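PDB 6RIW: ORF10 from Moritella marina, which probably catalyses acyl-chain condensation in polyunsaturated fatty acid synthesis, this piece being the ketosynthase-chain length factor didomain of a longer multidomain synthase. Local coordinates for residues N90-Y95 with V223-P228; K127-L132 with A169-Y174; G441-H446 with M645-S650; K488-L491 with N496-R499; S799-A804 with I847-L852. One frame throughout, in Å; residues are numbered along the deposited sequence.

Contact 1 (N90-Y95 with V223-P228)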
# COMPACT_ATOMS: atom_id res chain seq x y z
N ASN A 90 11.60 -3.89 -5.38
CA ASN A 90 11.28 -4.72 -6.54
C ASN A 90 12.17 -5.94 -6.62
O ASN A 90 11.70 -7.05 -6.92
CB ASN A 90 11.42 -3.89 -7.82
CG ASN A 90 10.63 -2.59 -7.77
OD1 ASN A 90 9.53 -2.50 -8.27
ND2 ASN A 90 11.21 -1.57 -7.15
N GLN A 91 13.47 -5.75 -6.37
CA GLN A 91 14.41 -6.85 -6.57
C GLN A 91 14.19 -7.96 -5.55
O GLN A 91 14.27 -9.15 -5.88
CB GLN A 91 15.84 -6.33 -6.49
CG GLN A 91 16.15 -5.35 -7.64
CD GLN A 91 17.60 -4.96 -7.69
OE1 GLN A 91 18.33 -5.11 -6.71
NE2 GLN A 91 18.03 -4.45 -8.85
N TRP A 92 13.92 -7.59 -4.30
CA TRP A 92 13.67 -8.62 -3.29
C TRP A 92 12.40 -9.40 -3.61
O TRP A 92 12.36 -10.62 -3.42
CB TRP A 92 13.56 -7.99 -1.90
CG TRP A 92 14.82 -7.37 -1.40
CD1 TRP A 92 16.07 -7.43 -1.97
CD2 TRP A 92 14.95 -6.56 -0.23
NE1 TRP A 92 16.96 -6.71 -1.22
CE2 TRP A 92 16.30 -6.18 -0.14
CE3 TRP A 92 14.05 -6.13 0.75
CZ2 TRP A 92 16.78 -5.35 0.89
CZ3 TRP A 92 14.52 -5.32 1.78
CH2 TRP A 92 15.88 -4.95 1.84
N GLY A 93 11.35 -8.72 -4.09
CA GLY A 93 10.13 -9.42 -4.47
C GLY A 93 10.32 -10.34 -5.67
O GLY A 93 9.79 -11.45 -5.70
N LEU A 94 11.10 -9.89 -6.66
CA LEU A 94 11.42 -10.76 -7.79
C LEU A 94 12.24 -11.97 -7.34
O LEU A 94 12.00 -13.10 -7.80
CB LEU A 94 12.20 -9.95 -8.83
CG LEU A 94 11.33 -8.93 -9.56
CD1 LEU A 94 12.21 -7.95 -10.32
CD2 LEU A 94 10.35 -9.65 -10.49
N TYR A 95 13.21 -11.75 -6.46
CA TYR A 95 14.02 -12.86 -5.96
C TYR A 95 13.15 -13.95 -5.32
O TYR A 95 13.26 -15.13 -5.69
CB TYR A 95 15.04 -12.34 -4.95
CG TYR A 95 15.79 -13.47 -4.25
CD1 TYR A 95 16.76 -14.20 -4.93
CD2 TYR A 95 15.50 -13.82 -2.93
CE1 TYR A 95 17.45 -15.23 -4.32
CE2 TYR A 95 16.19 -14.89 -2.30
CZ TYR A 95 17.16 -15.57 -3.01
OH TYR A 95 17.86 -16.62 -2.44
N VAL A 223 6.61 -7.84 1.03
CA VAL A 223 7.92 -7.20 0.98
C VAL A 223 7.83 -5.98 1.88
O VAL A 223 6.78 -5.33 1.97
CB VAL A 223 8.34 -6.85 -0.47
CG1 VAL A 223 7.33 -5.88 -1.10
CG2 VAL A 223 9.74 -6.23 -0.50
N SER A 224 8.91 -5.75 2.63
CA SER A 224 9.09 -4.58 3.48
C SER A 224 10.45 -4.02 3.11
O SER A 224 11.48 -4.58 3.50
CB SER A 224 9.01 -4.98 4.96
OG SER A 224 9.56 -3.99 5.81
N ALA A 225 10.47 -2.94 2.32
CA ALA A 225 11.72 -2.32 1.87
C ALA A 225 11.59 -0.80 1.80
O ALA A 225 12.08 -0.15 0.87
CB ALA A 225 12.14 -2.86 0.50
N ALA A 226 10.89 -0.23 2.77
CA ALA A 226 10.81 1.22 2.87
C ALA A 226 12.16 1.81 3.26
O ALA A 226 13.03 1.14 3.84
CB ALA A 226 9.76 1.60 3.92
N ASP A 227 12.31 3.10 2.98
CA ASP A 227 13.46 3.88 3.42
C ASP A 227 13.61 3.72 4.93
O ASP A 227 12.74 4.15 5.70
CB ASP A 227 13.27 5.36 3.03
CG ASP A 227 14.39 6.27 3.56
OD1 ASP A 227 15.37 5.76 4.15
OD2 ASP A 227 14.27 7.50 3.37
N PRO A 228 14.69 3.08 5.39
CA PRO A 228 14.87 2.88 6.84
C PRO A 228 14.84 4.16 7.65
O PRO A 228 14.40 4.12 8.82
CB PRO A 228 16.24 2.19 6.92
CG PRO A 228 16.37 1.46 5.59
CD PRO A 228 15.74 2.41 4.59
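W92 reaches V223, S224 and A225 because its chi1 of -65° sets CG opposite the carbonyl carbon and next to the backbone N, while a chi2 of -8° swings the six-membered ring outward from helix 88-104. The corner of that ring, CZ3 with its neighbour CE3, does the touching. S224 O lies at the ring edge, close to its plane, 3.6 Å from W92 CZ3, so the carbonyl looks onto the slightly positive rim of the indole. The methyl of A225 comes obliquely to the same corner, its CB 3.7 Å from W92 CZ3. Nearer the backbone the fit is looser, with V223 CG2 at 4.4 Å from W92 CB. All the touching residues are buried, and apart from the carbonyl at the rim the contact is carbon against carbon.

The indole has further neighbours: the ring of F69 meets it almost perpendicularly, and E261 and A263 of strand 259-270 touch it as well. V223 and A225 also rest on L89 of helix 88-104. Were the indole replaced by an alanine, the A225 methyl and the S224 carbonyl would probably lose their aromatic neighbour and a gap would open between helix and strand, with F69 deprived of its ring partner.

V223 and S224 end strand 217-224, which runs parallel to strand 115-120 and antiparallel to strand 259-270; beyond them D227 caps helix 228-237. A helix packed against strands of a mixed sheet in this way belongs to the layered alpha/beta architecture of the thiolase fold, here in its N-terminal ketosynthase part.

Contact 2 (K127-L132 with A169-Y174)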
# COMPACT_ATOMS: atom_id res chain seq x y z
N LYS A 127 14.33 3.82 -0.76
CA LYS A 127 15.62 4.47 -0.94
C LYS A 127 15.75 5.04 -2.36
O LYS A 127 16.38 6.09 -2.54
CB LYS A 127 16.76 3.49 -0.62
CG LYS A 127 16.71 2.97 0.82
CD LYS A 127 17.98 2.13 1.13
CE LYS A 127 17.99 0.84 0.29
NZ LYS A 127 16.86 -0.13 0.63
N SER A 128 15.10 4.41 -3.34
CA SER A 128 15.16 4.89 -4.71
C SER A 128 14.13 5.98 -5.00
O SER A 128 14.43 6.91 -5.75
CB SER A 128 14.95 3.73 -5.69
OG SER A 128 15.97 2.75 -5.52
N SER A 129 12.91 5.86 -4.48
CA SER A 129 11.91 6.89 -4.81
C SER A 129 12.34 8.28 -4.33
O SER A 129 12.05 9.28 -4.99
CB SER A 129 10.53 6.50 -4.26
OG SER A 129 10.44 6.61 -2.84
N ASN A 130 13.08 8.34 -3.21
CA ASN A 130 13.64 9.60 -2.72
C ASN A 130 14.40 10.34 -3.80
O ASN A 130 14.32 11.57 -3.91
CB ASN A 130 14.60 9.36 -1.54
CG ASN A 130 13.91 8.96 -0.26
OD1 ASN A 130 12.71 9.17 -0.06
ND2 ASN A 130 14.69 8.37 0.65
N GLN A 131 15.16 9.61 -4.63
CA GLN A 131 16.02 10.25 -5.61
C GLN A 131 15.22 11.04 -6.64
O GLN A 131 15.74 12.00 -7.23
CB GLN A 131 16.89 9.22 -6.34
CG GLN A 131 17.90 8.47 -5.47
CD GLN A 131 19.23 9.20 -5.38
OE1 GLN A 131 19.41 10.29 -5.95
NE2 GLN A 131 20.19 8.61 -4.65
N LEU A 132 13.96 10.66 -6.85
CA LEU A 132 13.14 11.31 -7.87
C LEU A 132 12.48 12.59 -7.39
O LEU A 132 12.01 13.36 -8.23
CB LEU A 132 12.05 10.34 -8.35
CG LEU A 132 12.57 9.08 -9.07
CD1 LEU A 132 11.48 8.00 -9.17
CD2 LEU A 132 13.06 9.42 -10.45
N ALA A 169 9.18 5.25 -8.55
CA ALA A 169 8.21 5.99 -7.74
C ALA A 169 6.86 5.29 -7.63
O ALA A 169 5.98 5.75 -6.88
CB ALA A 169 8.01 7.39 -8.33
N LEU A 170 6.66 4.20 -8.38
CA LEU A 170 5.40 3.44 -8.34
C LEU A 170 5.52 2.40 -7.23
O LEU A 170 5.70 1.20 -7.46
CB LEU A 170 5.10 2.81 -9.70
CG LEU A 170 5.12 3.76 -10.92
CD1 LEU A 170 4.92 3.00 -12.20
CD2 LEU A 170 4.04 4.83 -10.77
N VAL A 171 5.45 2.90 -6.00
CA VAL A 171 5.92 2.10 -4.88
C VAL A 171 4.88 1.06 -4.45
O VAL A 171 5.21 -0.11 -4.21
CB VAL A 171 6.32 3.03 -3.72
CG1 VAL A 171 6.42 2.25 -2.42
CG2 VAL A 171 7.67 3.72 -4.03
N ALA A 172 3.61 1.46 -4.36
CA ALA A 172 2.62 0.59 -3.70
C ALA A 172 2.20 -0.60 -4.57
O ALA A 172 2.31 -1.76 -4.16
CB ALA A 172 1.41 1.42 -3.26
N GLY A 173 1.71 -0.34 -5.79
CA GLY A 173 1.07 -1.39 -6.56
C GLY A 173 1.93 -2.02 -7.65
O GLY A 173 1.88 -3.23 -7.86
N TYR A 174 2.73 -1.21 -8.34
CA TYR A 174 3.53 -1.73 -9.45
C TYR A 174 4.40 -2.94 -9.09
O TYR A 174 4.57 -3.81 -9.97
CB TYR A 174 4.40 -0.61 -10.03
CG TYR A 174 5.17 -1.03 -11.26
CD1 TYR A 174 4.50 -1.44 -12.41
CD2 TYR A 174 6.57 -1.01 -11.27
CE1 TYR A 174 5.21 -1.83 -13.57
CE2 TYR A 174 7.29 -1.41 -12.41
CZ TYR A 174 6.60 -1.81 -13.55
OH TYR A 174 7.32 -2.19 -14.67
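S129 and L132 meet A169 and V171 with side chains that carry no flat group, so nothing stacks; the one flat element touched is the backbone at A169 N, which a methyl of L132 approaches. L132 makes the tightest approach: its CD1 is 3.6 Å from A169 CB, and equally close to the A169 backbone N. One turn earlier in helix 129-148, S129 offers the carbon of its side chain, with CB 4.0 Å from V171 CG2 and 4.2 Å from A169 CA. V171 turns that methyl to the helix because CG1 takes the place opposite the backbone N (chi1 163°), which puts CG2 beside the N.

A169 and V171 flank L170, the centre of an inverse gamma turn that a weak bond from V171 N to A169 O closes. The loop leading to helix 174-183 lies against the start of helix 129-148. L704 of helix 699-706, from the second ketosynthase-like half, also touches A169.

The S129 hydroxyl is bonded to H589 and to the backbone N of T126. With its polar end engaged there, S129 meets V171 chiefly through CB, and the contact rests mainly on the packing of buried carbon, with one methyl also against the A169 backbone N.

Contact 3 (G441-H446 with M645-S650)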
# COMPACT_ATOMS: atom_id res chain seq x y z
N GLY A 441 -3.88 -0.19 13.17
CA GLY A 441 -5.19 0.01 12.59
C GLY A 441 -6.17 -1.11 12.86
O GLY A 441 -7.18 -1.23 12.15
N GLY A 442 -5.89 -1.95 13.85
CA GLY A 442 -6.82 -3.00 14.23
C GLY A 442 -7.00 -4.13 13.24
O GLY A 442 -8.04 -4.79 13.26
N SER A 443 -6.02 -4.39 12.37
CA SER A 443 -6.20 -5.37 11.30
C SER A 443 -5.64 -6.71 11.72
O SER A 443 -4.42 -6.85 11.89
CB SER A 443 -5.56 -4.88 10.01
OG SER A 443 -6.22 -3.69 9.61
N ASN A 444 -6.51 -7.70 11.85
CA ASN A 444 -6.18 -9.00 12.42
C ASN A 444 -6.32 -10.10 11.39
O ASN A 444 -7.20 -10.05 10.52
CB ASN A 444 -7.09 -9.29 13.60
CG ASN A 444 -7.08 -8.18 14.62
OD1 ASN A 444 -6.01 -7.76 15.06
ND2 ASN A 444 -8.25 -7.67 14.98
N ALA A 445 -5.45 -11.11 11.50
CA ALA A 445 -5.60 -12.34 10.74
C ALA A 445 -5.11 -13.51 11.58
O ALA A 445 -4.17 -13.37 12.37
CB ALA A 445 -4.84 -12.32 9.40
N HIS A 446 -5.75 -14.66 11.40
CA HIS A 446 -5.31 -15.90 12.01
C HIS A 446 -5.47 -17.01 10.99
O HIS A 446 -6.52 -17.11 10.34
CB HIS A 446 -6.12 -16.20 13.28
CG HIS A 446 -5.63 -17.38 14.06
ND1 HIS A 446 -4.53 -17.31 14.90
CD2 HIS A 446 -6.09 -18.65 14.14
CE1 HIS A 446 -4.34 -18.49 15.46
NE2 HIS A 446 -5.28 -19.32 15.03
N MET A 645 -6.05 4.70 7.07
CA MET A 645 -7.24 5.46 6.67
C MET A 645 -8.46 4.55 6.51
O MET A 645 -9.58 4.96 6.85
CB MET A 645 -6.95 6.28 5.40
CG MET A 645 -6.87 5.54 4.09
SD MET A 645 -6.51 6.76 2.78
CE MET A 645 -5.00 6.06 2.14
N ALA A 646 -8.27 3.30 6.07
CA ALA A 646 -9.39 2.35 6.06
C ALA A 646 -9.83 2.02 7.48
O ALA A 646 -11.03 1.98 7.78
CB ALA A 646 -9.00 1.07 5.31
N SER A 647 -8.86 1.78 8.38
CA SER A 647 -9.15 1.50 9.79
C SER A 647 -9.92 2.62 10.46
O SER A 647 -10.73 2.36 11.36
CB SER A 647 -7.85 1.30 10.56
OG SER A 647 -7.25 0.09 10.16
N ARG A 648 -9.67 3.87 10.08
CA ARG A 648 -10.34 4.98 10.76
C ARG A 648 -11.84 4.96 10.49
O ARG A 648 -12.64 5.33 11.37
CB ARG A 648 -9.76 6.32 10.32
CG ARG A 648 -8.39 6.63 10.91
CD ARG A 648 -7.93 8.02 10.47
NE ARG A 648 -6.49 8.08 10.28
CZ ARG A 648 -5.61 8.28 11.25
NH1 ARG A 648 -6.04 8.46 12.51
NH2 ARG A 648 -4.31 8.31 10.98
N ILE A 649 -12.23 4.53 9.29
CA ILE A 649 -13.65 4.37 8.97
C ILE A 649 -14.24 3.19 9.74
O ILE A 649 -15.31 3.31 10.36
CB ILE A 649 -13.84 4.21 7.45
CG1 ILE A 649 -13.69 5.56 6.76
CG2 ILE A 649 -15.21 3.55 7.12
CD1 ILE A 649 -14.75 6.59 7.22
N SER A 650 -13.53 2.06 9.75
CA SER A 650 -13.99 0.90 10.54
C SER A 650 -14.09 1.22 12.03
O SER A 650 -14.95 0.67 12.72
CB SER A 650 -13.04 -0.29 10.37
OG SER A 650 -12.94 -0.64 9.00
O HOH W 1 -6.09 -1.77 8.10
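S647 and G441 supply the direct polar interaction, a hydrogen bond from S647 OG to G441 O. The modelled separation of 2.4 Å is very short, and its exact length is doubtful. A chi1 of -69° carries the hydroxyl to the side of the backbone N and onto the glycine carbonyl. The same carbonyl accepts from N292 ND2, so two donors converge on this buried oxygen.

Close packing accompanies the bond. S647 CB lies 3.6 Å from G441 CA, and G441 has positive phi. At these backbone angles a beta carbon would press on the carbonyl O of the preceding residue, and it would also crowd the S647 side chain, which favours glycine at this position.

G442 and S443 both face G439 and form a G1 beta bulge where strand 432-439 turns into strand 443-450. Residues 441-446 read GGSNAH, the end of the GFGG(S/T)NAH signature of ketosynthases, whereas helix 642-653 belongs to the second ketosynthase-like half. The contact therefore joins the two halves of the didomain.

Water provides the third kind of link. It donates to S647 OG at 3.0 Å and also sits beside S443 OG, at a modelled distance too short to be trusted. The two hydroxyls themselves are 4.0 Å apart, S443 OG to S647 OG, and the water probably links them, though its S443 side is doubtful. N292 of strand 283-292 touches both serine side chains.

Contact 4 (K488-L491 with N496-R499)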
# COMPACT_ATOMS: atom_id res chain seq x y z
N LYS A 488 -22.77 15.35 -10.16
CA LYS A 488 -23.87 15.00 -11.06
C LYS A 488 -24.22 16.18 -11.96
O LYS A 488 -24.36 16.03 -13.18
CB LYS A 488 -25.07 14.55 -10.22
CG LYS A 488 -26.24 13.97 -11.04
CD LYS A 488 -27.40 13.61 -10.08
CE LYS A 488 -28.64 13.15 -10.86
NZ LYS A 488 -29.75 12.76 -9.93
N THR A 489 -24.36 17.36 -11.37
CA THR A 489 -24.69 18.56 -12.14
C THR A 489 -23.59 18.90 -13.13
O THR A 489 -23.87 19.23 -14.30
CB THR A 489 -24.90 19.72 -11.18
OG1 THR A 489 -26.02 19.42 -10.34
CG2 THR A 489 -25.14 21.01 -11.93
N LEU A 490 -22.34 18.85 -12.68
CA LEU A 490 -21.22 19.07 -13.59
C LEU A 490 -21.30 18.16 -14.81
O LEU A 490 -21.14 18.62 -15.95
CB LEU A 490 -19.91 18.83 -12.81
CG LEU A 490 -18.61 19.12 -13.58
CD1 LEU A 490 -18.23 20.57 -13.40
CD2 LEU A 490 -17.49 18.21 -13.06
N LEU A 491 -21.52 16.86 -14.61
CA LEU A 491 -21.51 15.93 -15.73
C LEU A 491 -22.69 16.18 -16.66
O LEU A 491 -22.54 16.12 -17.89
CB LEU A 491 -21.55 14.49 -15.21
CG LEU A 491 -20.32 14.12 -14.39
CD1 LEU A 491 -20.57 12.75 -13.70
CD2 LEU A 491 -19.13 14.06 -15.33
N ASN A 496 -16.44 21.34 -16.69
CA ASN A 496 -15.22 20.82 -16.08
C ASN A 496 -14.86 21.64 -14.85
O ASN A 496 -15.38 22.74 -14.62
CB ASN A 496 -14.04 20.82 -17.08
CG ASN A 496 -13.65 22.24 -17.52
OD1 ASN A 496 -13.14 23.03 -16.73
ND2 ASN A 496 -13.89 22.55 -18.78
N THR A 497 -13.92 21.11 -14.07
CA THR A 497 -13.43 21.76 -12.87
C THR A 497 -12.01 22.31 -13.04
O THR A 497 -11.28 22.45 -12.05
CB THR A 497 -13.45 20.78 -11.70
OG1 THR A 497 -12.81 19.58 -12.14
CG2 THR A 497 -14.90 20.46 -11.31
N PHE A 498 -11.59 22.58 -14.28
CA PHE A 498 -10.20 22.96 -14.52
C PHE A 498 -9.95 24.40 -14.07
O PHE A 498 -10.75 25.30 -14.33
CB PHE A 498 -9.85 22.78 -15.99
CG PHE A 498 -9.99 21.35 -16.45
CD1 PHE A 498 -9.75 20.31 -15.58
CD2 PHE A 498 -10.37 21.05 -17.74
CE1 PHE A 498 -9.88 18.99 -15.99
CE2 PHE A 498 -10.50 19.75 -18.15
CZ PHE A 498 -10.25 18.71 -17.28
N ARG A 499 -8.85 24.60 -13.34
CA ARG A 499 -8.56 25.90 -12.73
C ARG A 499 -7.05 26.05 -12.65
O ARG A 499 -6.29 25.09 -12.83
CB ARG A 499 -9.18 26.04 -11.34
CG ARG A 499 -8.76 24.88 -10.38
CD ARG A 499 -8.87 25.27 -8.90
NE ARG A 499 -7.96 26.36 -8.56
CZ ARG A 499 -8.06 27.08 -7.44
NH1 ARG A 499 -9.02 26.81 -6.56
NH2 ARG A 499 -7.20 28.05 -7.19
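L490 points its side chain from helix 484-492 at N496 and T497, in the loop that follows. CB starts toward the loop, and chi1 of -176° places CG opposite the backbone N, stretching the side chain away from its own helix. CB and CG serve as the stem; the two methyls at the end make the contact. CD1 lies against the N496 peptide, 3.8 Å from both N496 O and N496 C, and it also comes to 3.9 Å from T497 CG2. CD2 reaches the same methyl, again 3.9 Å from T497 CG2. The forked end of the leucine thus receives a single methyl, and the two side chains lie roughly perpendicular to each other.

T497 can present carbon here because CG2 stands beside its backbone N, while OG1, held between the N and the carbonyl carbon, bonds to the hydroxyl of S528. I834 of helix 831-834 touches both L490 and T497 and adds to the apolar surroundings. Helix 484-492 and the loop after it belong to the second ketosynthase-like half of the didomain.

Just before T497, N496 shapes the loop. Its OD1 accepts from F498 N at 2.9 Å with an N-H...O angle of 158°, an Asx turn, and N496 CB lies over one face of the F498 ring, 3.7 Å above the plane and offset toward the rim.

The contact between helix and loop is accordingly one of dispersion and shape: N496 OD1 and T497 OG1 are bonded to F498 N and S528, and the leucine meets a methyl and the carbon and oxygen of a peptide.

Contact 5 (S799-A804 with I847-L852)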
# COMPACT_ATOMS: atom_id res chain seq x y z
N SER A 799 -23.15 2.93 -24.67
CA SER A 799 -22.07 3.90 -24.73
C SER A 799 -20.88 3.31 -24.01
O SER A 799 -21.00 2.29 -23.31
CB SER A 799 -22.50 5.24 -24.13
OG SER A 799 -22.83 5.12 -22.76
N VAL A 800 -19.72 3.94 -24.19
CA VAL A 800 -18.45 3.39 -23.74
C VAL A 800 -17.72 4.48 -22.98
O VAL A 800 -17.53 5.59 -23.49
CB VAL A 800 -17.58 2.90 -24.92
CG1 VAL A 800 -16.27 2.31 -24.39
CG2 VAL A 800 -18.32 1.88 -25.73
N GLU A 801 -17.31 4.15 -21.76
CA GLU A 801 -16.51 5.05 -20.93
C GLU A 801 -15.06 4.65 -21.14
O GLU A 801 -14.57 3.68 -20.55
CB GLU A 801 -16.95 4.97 -19.46
CG GLU A 801 -16.08 5.70 -18.47
CD GLU A 801 -16.20 7.21 -18.55
OE1 GLU A 801 -17.14 7.71 -19.23
OE2 GLU A 801 -15.33 7.89 -17.93
N ALA A 802 -14.38 5.33 -22.05
CA ALA A 802 -13.00 4.96 -22.35
C ALA A 802 -12.07 5.41 -21.23
O ALA A 802 -12.37 6.35 -20.49
CB ALA A 802 -12.55 5.60 -23.67
N HIS A 803 -10.94 4.73 -21.10
CA HIS A 803 -9.90 5.20 -20.19
C HIS A 803 -9.44 6.60 -20.59
O HIS A 803 -9.39 7.51 -19.75
CB HIS A 803 -8.74 4.19 -20.19
CG HIS A 803 -7.68 4.45 -19.17
ND1 HIS A 803 -7.94 4.50 -17.81
CD2 HIS A 803 -6.35 4.68 -19.30
CE1 HIS A 803 -6.82 4.76 -17.16
NE2 HIS A 803 -5.84 4.86 -18.04
N ALA A 804 -9.13 6.79 -21.88
CA ALA A 804 -8.80 8.08 -22.48
C ALA A 804 -7.81 8.88 -21.62
O ALA A 804 -8.04 10.04 -21.27
CB ALA A 804 -10.05 8.90 -22.75
N ILE A 847 -18.42 6.14 -11.06
CA ILE A 847 -19.44 7.03 -10.50
C ILE A 847 -20.14 7.83 -11.60
O ILE A 847 -21.37 7.98 -11.59
CB ILE A 847 -18.84 7.93 -9.42
CG1 ILE A 847 -18.52 7.05 -8.20
CG2 ILE A 847 -19.83 9.09 -9.04
CD1 ILE A 847 -17.99 7.83 -7.00
N LYS A 848 -19.37 8.37 -12.57
CA LYS A 848 -20.01 8.99 -13.74
C LYS A 848 -21.03 8.04 -14.37
O LYS A 848 -22.17 8.43 -14.67
CB LYS A 848 -18.98 9.40 -14.79
CG LYS A 848 -19.64 9.79 -16.13
CD LYS A 848 -18.63 10.08 -17.25
CE LYS A 848 -19.28 10.14 -18.64
NZ LYS A 848 -18.27 10.32 -19.72
N THR A 849 -20.59 6.81 -14.63
CA THR A 849 -21.43 5.83 -15.32
C THR A 849 -22.64 5.46 -14.48
O THR A 849 -23.77 5.40 -15.00
CB THR A 849 -20.60 4.60 -15.64
OG1 THR A 849 -19.49 4.96 -16.48
CG2 THR A 849 -21.43 3.52 -16.34
N ALA A 850 -22.44 5.24 -13.18
CA ALA A 850 -23.58 4.92 -12.31
C ALA A 850 -24.58 6.07 -12.24
O ALA A 850 -25.79 5.84 -12.22
CB ALA A 850 -23.09 4.56 -10.91
N LEU A 851 -24.10 7.33 -12.19
CA LEU A 851 -25.04 8.46 -12.16
C LEU A 851 -25.84 8.54 -13.45
O LEU A 851 -27.06 8.79 -13.42
CB LEU A 851 -24.29 9.78 -11.90
CG LEU A 851 -23.69 10.05 -10.50
CD1 LEU A 851 -22.80 11.32 -10.51
CD2 LEU A 851 -24.77 10.17 -9.40
N LEU A 852 -25.19 8.32 -14.60
CA LEU A 852 -25.90 8.36 -15.88
C LEU A 852 -26.95 7.27 -15.98
O LEU A 852 -28.06 7.51 -16.44
CB LEU A 852 -24.91 8.20 -17.04
CG LEU A 852 -23.98 9.38 -17.37
CD1 LEU A 852 -23.23 9.09 -18.68
CD2 LEU A 852 -24.75 10.69 -17.46
O HOH W 2 -20.03 6.72 -18.73
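E801 and K848 form a buried salt bridge, with K848 NZ donating to E801 OE1 over 2.9 Å. The oxygen uses its syn lone pair, on the side of OE2. A bend at chi2 (72°) folds the glutamate so that its carboxylate meets the lysine, whose chain is extended beyond CG and lays CE 3.3 Å from E801 OE1.

Both carboxylate oxygens have partners. OE1 takes a second bond from a water, 3.1 Å away, and OE2 accepts from V830 N. The ammonium is shared likewise: besides E801, K848 NZ bonds to the hydroxyl of S828. The water also donates to T849 OG1 at 2.9 Å, tying the carboxylate to the threonine, and that hydroxyl in turn bonds to S845 O one turn back in its helix.

E801 ends strand 797-801, which runs parallel to strands 826-828 and 865-870, and helix 841-854 packs over it; this is the C-terminal part of the second thiolase-like half. E801-A802-H803 probably lies where ketosynthases have the EAH or ECH start of a conserved motif, whose TGT part is not kept here. An alanine in place of E801 would probably leave the K848 ammonium without its countercharge and V830 N without its acceptor, in a buried setting.

Non-polar packing is sparse by comparison. The aliphatic stem of E801 passes the T849 hydroxyl, CB to OG1 3.9 Å, the two side chains crossing at a slant, and I868 of strand 865-870 touches both residues.

In the fold
From the N terminus, contact 1 opens on helix 88-104 and closes at the end of strand 217-224; contact 2 opens and closes within that span, joining helix 129-148 to the loop before helix 174-183. The two meet where D227 OD2 lies 2.9 Å from N130 ND2, a probable hydrogen bond. Contact 3 then spans from the first ketosynthase range to helix 642-653 of the second, and contact 4, a short local closure, falls within its loop. Contact 5 follows in series, bringing strand 797-801 and helix 841-854 together. It abuts contact 4, with L491 CD1 3.8 Å from K848 CA. None of the loops cross, and of the five only contact 3 has its two segments in different halves.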